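Local coordinates for beta-ketothiolase BktB (Ralstonia eutropha, PDB 4NZS), which catalyses the condensation of acetyl-CoA with propionyl-CoA or a second acetyl-CoA, giving the 3-oxoacyl-CoA precursors of polyhydroxyalkanoate polymers, at residues L38-R41 / E42-R46. Residues are numbered along the deposited sequence; the frame is centred on the assembly and turned at random.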
# COMPACT_ATOMS: atom_id res chain seq x y z
N LEU A 38 -11.01 -20.84 19.26
CA LEU A 38 -10.54 -22.16 19.72
C LEU A 38 -10.59 -22.22 21.22
O LEU A 38 -11.41 -22.93 21.77
CB LEU A 38 -9.10 -22.46 19.20
CG LEU A 38 -8.28 -23.65 19.72
CD1 LEU A 38 -8.42 -24.90 18.87
CD2 LEU A 38 -6.79 -23.33 19.81
N VAL A 39 -9.76 -21.42 21.89
CA VAL A 39 -9.71 -21.44 23.36
C VAL A 39 -11.05 -21.15 23.98
O VAL A 39 -11.29 -21.45 25.14
CB VAL A 39 -8.71 -20.42 23.96
CG1 VAL A 39 -7.30 -20.67 23.43
CG2 VAL A 39 -9.17 -18.99 23.71
N VAL A 40 -11.95 -20.53 23.26
CA VAL A 40 -13.26 -20.39 23.84
C VAL A 40 -13.85 -21.76 23.82
O VAL A 40 -14.29 -22.25 24.86
CB VAL A 40 -14.14 -19.44 23.07
CG1 VAL A 40 -15.57 -19.50 23.61
CG2 VAL A 40 -13.58 -18.04 23.18
N ARG A 41 -13.85 -22.41 22.66
CA ARG A 41 -14.48 -23.72 22.57
C ARG A 41 -13.85 -24.69 23.53
O ARG A 41 -14.56 -25.42 24.26
CB ARG A 41 -14.40 -24.29 21.19
CG ARG A 41 -15.44 -25.37 20.99
CD ARG A 41 -16.05 -25.30 19.62
NE ARG A 41 -15.09 -25.76 18.61
CZ ARG A 41 -14.79 -27.05 18.38
NH1 ARG A 41 -15.35 -28.04 19.09
NH2 ARG A 41 -13.91 -27.38 17.44
N GLU A 42 -12.54 -24.68 23.62
CA GLU A 42 -11.91 -25.60 24.55
C GLU A 42 -12.23 -25.38 26.03
O GLU A 42 -12.36 -26.33 26.82
CB GLU A 42 -10.41 -25.61 24.37
CG GLU A 42 -9.83 -26.97 24.66
CD GLU A 42 -10.46 -28.00 23.74
OE1 GLU A 42 -11.57 -28.46 24.07
OE2 GLU A 42 -9.86 -28.30 22.68
N ALA A 43 -12.33 -24.13 26.44
CA ALA A 43 -12.51 -23.86 27.83
C ALA A 43 -13.92 -24.23 28.24
O ALA A 43 -14.19 -24.48 29.39
CB ALA A 43 -12.23 -22.38 28.12
N LEU A 44 -14.85 -24.25 27.30
CA LEU A 44 -16.19 -24.75 27.59
C LEU A 44 -16.18 -26.25 27.91
O LEU A 44 -16.72 -26.70 28.92
CB LEU A 44 -17.12 -24.48 26.40
CG LEU A 44 -17.83 -23.11 26.39
CD1 LEU A 44 -17.59 -22.24 27.62
CD2 LEU A 44 -17.49 -22.37 25.10
N ALA A 45 -15.56 -27.00 27.02
CA ALA A 45 -15.40 -28.43 27.14
C ALA A 45 -14.89 -28.84 28.51
O ALA A 45 -15.40 -29.78 29.10
CB ALA A 45 -14.45 -28.92 26.07
N ARG A 46 -13.83 -28.20 28.98
CA ARG A 46 -13.30 -28.47 30.31
C ARG A 46 -14.25 -28.06 31.39
O ARG A 46 -14.40 -28.73 32.40
CB ARG A 46 -11.95 -27.80 30.51
CG ARG A 46 -11.04 -27.94 29.32
CD ARG A 46 -9.79 -28.73 29.65
NE ARG A 46 -8.88 -28.72 28.51
CZ ARG A 46 -8.08 -29.71 28.17
NH1 ARG A 46 -8.04 -30.82 28.90
NH2 ARG A 46 -7.30 -29.60 27.11
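Residues 38-41 and 42-46 are consecutive turns of helix 32-47, joined by backbone bonds in which E42, A43, L44 and A45 donate to the carbonyls of L38, V39, V40 and R41. The bond from E42 N to L38 O is the shortest of the set, at 2.8 Å, and the N-H points almost straight at the acceptor (164°). A43 N stands 3.2 Å from V39 O and lies well above the plane of that carbonyl. It also makes a weak bond to V40 O, so its hydrogen is shared between two acceptors. The A45 N to R41 O bond, at 3.3 Å, is straight but weak.

V40 and L44 make the side-chain contact. They sit one turn apart, side by side, and point the same way. The V40 branch CG1 meets L44 CD2 at 3.8 Å. This branch is turned anti to the backbone N of V40 (chi1 172°), which places it beside the carbonyl carbon, on the side of the next turn. The placement of L44 CD2 is somewhat doubtful, because chi2 of L44 is nearly eclipsed (-4°). A43 CB rests against V39 O at 3.3 Å.

The inner face of the helix lies on strands 10-22, 116-124 and 257-267 of the large mixed sheet of the thiolase fold. V40 and L44 both touch I118 of strand 116-124, while V39, A43 and L44 reach strand 257-267. A43 O accepts a hydrogen bond from S14 OG of strand 10-22. Toward solvent, exposed R41 and partly exposed E42 carry opposite charges, but R41 NH1 and E42 OE1 are 6.3 Å apart and form no salt bridge. The chemistry is therefore that of an amphipathic helix: main-chain bonds hold the turns together, and V39, V40, A43 and L44 pack the buried face onto the sheet, with little help from charge pairing between the two segments.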